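Local coordinates for protein transcriptional regulator (Aquifex aeolicus, PDB 2EH3) that probably binds DNA through a helix-turn-helix domain and regulates transcription as a member of the TetR/AcrR family, at residues Thr23-Ile28 with Lys44-Leu49; Glu74-Met79 with Arg117-Phe122. All coordinates share one frame; numbering follows the deposited sequence.

Interaction 1 (Thr23-Ile28 with Lys44-Leu49); sequences TSVEEI and KSKEEL
Lys46 reaches from the first turn of helix 46-67 to the backbone just before helix 25-32, where its NZ donates a hydrogen bond to Thr23 O at 2.7 Å. The ammonium lies close to the direction in which the carbonyl points (C=O...N angle 160°) and is tilted 20° from the carbonyl plane. A bend about CG-CD (chi3 112°) brings Lys46 CE to 3.3 Å from Thr23 O. NZ also donates to Tyr20 O and makes a cation-pi contact with the Tyr20 ring, so the charge is held by the turn that follows helix 3-18. Nearer the backbone, the Lys46 chain runs alongside Val25 but points the other way, with Val25 CG2 4.2 Å from Lys46 CG. Deeper in, Ile28 CD1 and Leu49 CD2 meet tip to tip at 3.7 Å, and both side chains also touch Ser11 of helix 3-18. With an alanine at Lys46, Thr23 O and Tyr20 O would probably lose this donor, the Tyr20 ring its cation, and a gap would open beside Val25 CG2. A serine N-cap precedes each helix: Ser24 OG accepts from Glu27 N and Glu27 OE1 from Ser24 N, a capping box, while Ser45 OG accepts from Glu48 N. The arrangement joins the first helix of the predicted helix-turn-helix to the helix that follows the motif, as in TetR-family regulators.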
loop_
_atom_site.group_PDB
_atom_site.type_symbol
_atom_site.label_atom_id
_atom_site.label_comp_id
_atom_site.label_asym_id
_atom_site.label_seq_id
_atom_site.Cartn_x
_atom_site.Cartn_y
_atom_site.Cartn_z
ATOM N N THR A 23 3.997 4.667 21.431
ATOM C CA THR A 23 4.976 3.989 22.283
ATOM C C THR A 23 6.030 4.990 22.691
ATOM O O THR A 23 6.568 5.695 21.855
ATOM C CB THR A 23 5.634 2.817 21.541
ATOM O OG1 THR A 23 4.608 1.872 21.228
ATOM C CG2 THR A 23 6.684 2.143 22.404
ATOM N N SER A 24 6.326 5.051 23.991
ATOM C CA SER A 24 7.314 6.008 24.495
ATOM C C SER A 24 8.638 5.336 24.848
ATOM O O SER A 24 8.701 4.113 24.998
ATOM C CB SER A 24 6.757 6.702 25.744
ATOM O OG SER A 24 6.688 5.773 26.820
ATOM N N VAL A 25 9.695 6.141 24.961
ATOM C CA VAL A 25 10.993 5.620 25.344
ATOM C C VAL A 25 10.834 5.034 26.743
ATOM O O VAL A 25 11.413 3.995 27.059
ATOM C CB VAL A 25 12.041 6.745 25.321
ATOM C CG1 VAL A 25 13.333 6.282 26.006
ATOM C CG2 VAL A 25 12.296 7.151 23.879
ATOM N N GLU A 26 10.026 5.676 27.580
ATOM C CA GLU A 26 9.838 5.135 28.915
ATOM C C GLU A 26 9.262 3.709 28.897
ATOM O O GLU A 26 9.713 2.852 29.652
ATOM C CB GLU A 26 8.937 6.037 29.743
ATOM C CG GLU A 26 8.708 5.475 31.139
ATOM C CD GLU A 26 10.010 5.046 31.811
ATOM O OE1 GLU A 26 10.879 5.925 32.042
ATOM O OE2 GLU A 26 10.168 3.826 32.096
ATOM N N GLU A 27 8.266 3.445 28.054
ATOM C CA GLU A 27 7.676 2.107 27.979
ATOM C C GLU A 27 8.685 1.073 27.459
ATOM O O GLU A 27 8.705 -0.079 27.895
ATOM C CB GLU A 27 6.431 2.116 27.088
ATOM C CG GLU A 27 5.317 2.987 27.633
ATOM C CD GLU A 27 4.142 3.133 26.679
ATOM O OE1 GLU A 27 4.361 3.252 25.458
ATOM O OE2 GLU A 27 2.987 3.151 27.163
ATOM N N ILE A 28 9.497 1.495 26.500
ATOM C CA ILE A 28 10.511 0.618 25.929
ATOM C C ILE A 28 11.537 0.207 26.983
ATOM O O ILE A 28 11.825 -0.989 27.145
ATOM C CB ILE A 28 11.225 1.322 24.763
ATOM C CG1 ILE A 28 10.261 1.432 23.570
ATOM C CG2 ILE A 28 12.488 0.536 24.327
ATOM C CD1 ILE A 28 10.747 2.409 22.491
ATOM N N LYS A 44 20.111 8.387 20.145
ATOM C CA LYS A 44 19.927 9.729 20.652
ATOM C C LYS A 44 18.461 10.150 20.725
ATOM O O LYS A 44 18.104 11.073 21.473
ATOM C CB LYS A 44 20.765 10.710 19.829
ATOM C CG LYS A 44 22.270 10.453 19.998
ATOM C CD LYS A 44 22.667 10.528 21.482
ATOM C CE LYS A 44 24.053 9.950 21.757
ATOM N NZ LYS A 44 24.035 8.465 21.939
ATOM N N SER A 45 17.603 9.416 20.017
ATOM C CA SER A 45 16.189 9.734 19.982
ATOM C C SER A 45 15.342 8.557 19.514
ATOM O O SER A 45 15.850 7.572 18.987
ATOM C CB SER A 45 15.954 10.878 19.005
ATOM O OG SER A 45 16.333 10.450 17.707
ATOM N N LYS A 46 14.035 8.691 19.713
ATOM C CA LYS A 46 13.080 7.691 19.276
ATOM C C LYS A 46 13.191 7.613 17.735
ATOM O O LYS A 46 13.048 6.545 17.143
ATOM C CB LYS A 46 11.678 8.132 19.690
ATOM C CG LYS A 46 10.741 7.030 20.018
ATOM C CD LYS A 46 9.447 7.600 20.593
ATOM C CE LYS A 46 8.310 7.369 19.629
ATOM N NZ LYS A 46 6.991 7.809 20.167
ATOM N N GLU A 47 13.421 8.760 17.093
ATOM C CA GLU A 47 13.561 8.832 15.635
ATOM C C GLU A 47 14.749 7.993 15.150
ATOM O O GLU A 47 14.627 7.248 14.152
ATOM C CB GLU A 47 13.718 10.300 15.190
ATOM C CG GLU A 47 13.970 10.473 13.680
ATOM C CD GLU A 47 13.801 11.921 13.219
ATOM O OE1 GLU A 47 13.509 12.787 14.063
ATOM O OE2 GLU A 47 13.950 12.197 12.011
ATOM N N GLU A 48 15.888 8.101 15.844
ATOM C CA GLU A 48 17.062 7.306 15.470
ATOM C C GLU A 48 16.732 5.832 15.612
ATOM O O GLU A 48 17.157 5.009 14.801
ATOM C CB GLU A 48 18.290 7.594 16.352
ATOM C CG GLU A 48 19.078 8.833 16.014
ATOM C CD GLU A 48 20.471 8.882 16.662
ATOM O OE1 GLU A 48 21.153 9.913 16.458
ATOM O OE2 GLU A 48 20.887 7.919 17.362
ATOM N N LEU A 49 15.993 5.493 16.671
ATOM C CA LEU A 49 15.616 4.113 16.908
ATOM C C LEU A 49 14.789 3.475 15.791
ATOM O O LEU A 49 15.115 2.392 15.332
ATOM C CB LEU A 49 14.856 4.009 18.243
ATOM C CG LEU A 49 14.131 2.695 18.544
ATOM C CD1 LEU A 49 15.138 1.543 18.820
ATOM C CD2 LEU A 49 13.248 2.932 19.773
#

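Interaction 2 (Glu74-Met79 with Arg117-Phe122); sequences EELLEM and RRFEKF. With MG (magnesium ion), chain B; MG (magnesium ion), chain C.
Leu76 enters the space between helices 73-86 and 105-126 opposite Phe122, and its side chain can be followed outward atom by atom. CB lies 4.1 Å from Phe122 CZ, at the rim of the ring. CG lies anti to the backbone N (chi1 171°) and, with the turn at chi2, CD2 comes to lie over the ring face. There CD2 sits 3.5 Å from the centroid of the Phe122 ring and 10° off its normal, a CH-pi contact made almost squarely over the centre. The same methyl also approaches Phe119 CD1 at 4.3 Å. One residue on, Leu77 crosses Phe119 at about a right angle and places both CD1 and CD2 3.8 Å from Phe119 CZ. Ile138 of helix 131-152 touches Leu77 and Phe119 as well. Helix 73-86 also carries metal ligands: one magnesium takes both carboxylate oxygens of Glu75 and Glu78 OE1, while Glu78 OE2 binds a second at 2.3 Å, a site that includes Glu82. No hydrogen bond joins the two segments, whose axes run nearly antiparallel (159°), 12.4 Å apart. The helices are thus held here by methyl-to-ring dispersion contacts, while the carboxylates of Glu75 and Glu78 are bridged by metal.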
loop_
_atom_site.group_PDB
_atom_site.type_symbol
_atom_site.label_atom_id
_atom_site.label_comp_id
_atom_site.label_asym_id
_atom_site.label_seq_id
_atom_site.Cartn_x
_atom_site.Cartn_y
_atom_site.Cartn_z
ATOM N N GLU A 74 12.666 -16.445 -10.110
ATOM C CA GLU A 74 11.682 -17.116 -9.269
ATOM C C GLU A 74 12.274 -17.494 -7.916
ATOM O O GLU A 74 11.634 -17.331 -6.861
ATOM C CB GLU A 74 11.146 -18.361 -9.987
ATOM C CG GLU A 74 10.471 -17.993 -11.322
ATOM C CD GLU A 74 11.345 -18.249 -12.560
ATOM O OE1 GLU A 74 12.500 -17.757 -12.655
ATOM O OE2 GLU A 74 10.856 -18.956 -13.453
ATOM N N GLU A 75 13.483 -18.026 -7.922
ATOM C CA GLU A 75 14.105 -18.405 -6.653
ATOM C C GLU A 75 14.556 -17.182 -5.835
ATOM O O GLU A 75 14.490 -17.185 -4.596
ATOM C CB GLU A 75 15.259 -19.361 -6.918
ATOM C CG GLU A 75 14.752 -20.773 -7.324
ATOM C CD GLU A 75 13.976 -21.520 -6.227
ATOM O OE1 GLU A 75 14.454 -21.553 -5.087
ATOM O OE2 GLU A 75 12.899 -22.093 -6.530
ATOM N N LEU A 76 15.041 -16.146 -6.504
ATOM C CA LEU A 76 15.425 -14.933 -5.764
ATOM C C LEU A 76 14.145 -14.388 -5.091
ATOM O O LEU A 76 14.153 -13.999 -3.915
ATOM C CB LEU A 76 15.978 -13.866 -6.723
ATOM C CG LEU A 76 16.196 -12.508 -6.037
ATOM C CD1 LEU A 76 17.391 -12.589 -5.111
ATOM C CD2 LEU A 76 16.387 -11.417 -7.122
ATOM N N LEU A 77 13.042 -14.348 -5.834
ATOM C CA LEU A 77 11.804 -13.829 -5.270
ATOM C C LEU A 77 11.249 -14.706 -4.139
ATOM O O LEU A 77 10.677 -14.186 -3.194
ATOM C CB LEU A 77 10.773 -13.593 -6.392
ATOM C CG LEU A 77 11.291 -12.430 -7.285
ATOM C CD1 LEU A 77 10.705 -12.503 -8.707
ATOM C CD2 LEU A 77 10.982 -11.107 -6.617
ATOM N N GLU A 78 11.414 -16.030 -4.240
ATOM C CA GLU A 78 10.979 -16.878 -3.156
ATOM C C GLU A 78 11.737 -16.507 -1.876
ATOM O O GLU A 78 11.151 -16.447 -0.790
ATOM C CB GLU A 78 11.242 -18.333 -3.505
ATOM C CG GLU A 78 10.911 -19.296 -2.321
ATOM C CD GLU A 78 11.241 -20.731 -2.592
ATOM O OE1 GLU A 78 11.544 -21.108 -3.741
ATOM O OE2 GLU A 78 11.215 -21.508 -1.599
HETATM N N MSE A 79 13.030 -16.242 -2.004
HETATM C CA MSE A 79 13.840 -15.871 -0.844
HETATM C C MSE A 79 13.438 -14.527 -0.270
HETATM O O MSE A 79 13.431 -14.331 0.949
HETATM C CB MSE A 79 15.306 -15.825 -1.256
HETATM C CG MSE A 79 16.238 -15.523 -0.128
HETATM SE SE MSE A 79 16.485 -17.041 1.063
HETATM C CE MSE A 79 16.698 -18.386 -0.214
ATOM N N ARG A 117 15.465 -0.560 -7.537
ATOM C CA ARG A 117 16.674 -0.376 -8.335
ATOM C C ARG A 117 17.500 -1.658 -8.350
ATOM O O ARG A 117 17.992 -2.071 -9.405
ATOM C CB ARG A 117 17.545 0.769 -7.796
ATOM C CG ARG A 117 17.022 2.173 -8.095
ATOM C CD ARG A 117 18.104 3.236 -7.827
ATOM N NE ARG A 117 18.588 3.241 -6.444
ATOM C CZ ARG A 117 17.979 3.864 -5.436
ATOM N NH1 ARG A 117 16.863 4.539 -5.657
ATOM N NH2 ARG A 117 18.483 3.813 -4.210
ATOM N N ARG A 118 17.638 -2.304 -7.191
ATOM C CA ARG A 118 18.418 -3.533 -7.137
ATOM C C ARG A 118 17.767 -4.671 -7.903
ATOM O O ARG A 118 18.444 -5.463 -8.575
ATOM C CB ARG A 118 18.639 -3.951 -5.683
ATOM C CG ARG A 118 19.507 -2.979 -4.963
ATOM C CD ARG A 118 19.642 -3.363 -3.508
ATOM N NE ARG A 118 20.448 -2.383 -2.780
ATOM C CZ ARG A 118 21.775 -2.435 -2.707
ATOM N NH1 ARG A 118 22.434 -3.414 -3.314
ATOM N NH2 ARG A 118 22.432 -1.514 -2.025
ATOM N N PHE A 119 16.449 -4.780 -7.793
ATOM C CA PHE A 119 15.745 -5.807 -8.497
ATOM C C PHE A 119 15.878 -5.565 -10.006
ATOM O O PHE A 119 16.081 -6.501 -10.796
ATOM C CB PHE A 119 14.282 -5.793 -8.052
ATOM C CG PHE A 119 13.473 -6.907 -8.615
ATOM C CD1 PHE A 119 14.009 -8.184 -8.786
ATOM C CD2 PHE A 119 12.137 -6.674 -8.962
ATOM C CE1 PHE A 119 13.226 -9.221 -9.294
ATOM C CE2 PHE A 119 11.353 -7.693 -9.466
ATOM C CZ PHE A 119 11.891 -8.969 -9.633
ATOM N N GLU A 120 15.757 -4.308 -10.409
ATOM C CA GLU A 120 15.892 -3.985 -11.831
ATOM C C GLU A 120 17.238 -4.394 -12.359
ATOM O O GLU A 120 17.322 -5.001 -13.447
ATOM C CB GLU A 120 15.724 -2.487 -12.093
ATOM C CG GLU A 120 14.307 -2.119 -12.200
ATOM C CD GLU A 120 14.084 -0.801 -12.867
ATOM O OE1 GLU A 120 12.899 -0.438 -12.889
ATOM O OE2 GLU A 120 15.044 -0.131 -13.364
ATOM N N LYS A 121 18.293 -4.059 -11.606
ATOM C CA LYS A 121 19.664 -4.388 -12.011
ATOM C C LYS A 121 19.795 -5.889 -12.210
ATOM O O LYS A 121 20.408 -6.351 -13.161
ATOM C CB LYS A 121 20.672 -3.914 -10.960
ATOM C CG LYS A 121 20.807 -2.384 -10.912
ATOM C CD LYS A 121 21.945 -1.909 -10.008
ATOM C CE LYS A 121 21.764 -0.429 -9.605
ATOM N NZ LYS A 121 21.452 0.474 -10.758
ATOM N N PHE A 122 19.252 -6.652 -11.274
ATOM C CA PHE A 122 19.277 -8.115 -11.385
ATOM C C PHE A 122 18.545 -8.588 -12.655
ATOM O O PHE A 122 19.019 -9.474 -13.402
ATOM C CB PHE A 122 18.641 -8.700 -10.108
ATOM C CG PHE A 122 18.266 -10.149 -10.214
ATOM C CD1 PHE A 122 19.211 -11.153 -9.954
ATOM C CD2 PHE A 122 16.972 -10.521 -10.577
ATOM C CE1 PHE A 122 18.851 -12.490 -10.060
ATOM C CE2 PHE A 122 16.599 -11.869 -10.686
ATOM C CZ PHE A 122 17.550 -12.851 -10.424
HETATM MG MG MG B . 12.747 -23.043 -4.268
HETATM MG MG MG C . 12.899 -21.943 -0.045
HETATM O O HOH W 1 14.067 -24.677 -5.410
HETATM O O HOH W 2 10.831 -23.907 -5.326
HETATM O O HOH W 3 14.080 -20.010 -0.694
#

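In the fold
From the N terminus, helix 3-18 leads into interaction 1, where residues 23-28 meet 44-49 and close a short, mostly helical excursion containing the remainder of the predicted helix-turn-helix. Helix 46-67, which begins in that contact, then runs from the probable DNA-binding region toward the C-terminal helices, and helix 73-86 follows it. Interaction 2 opens there and closes a longer excursion through helix 88-99 when helix 105-126 returns alongside. The two closures are in series and neither nest nor cross. Their centres are 34 Å apart, on opposite sides of the chain's centre, with helix 46-67 linking them: its start lies in interaction 1, and Leu64 near its end touches Leu76 of interaction 2.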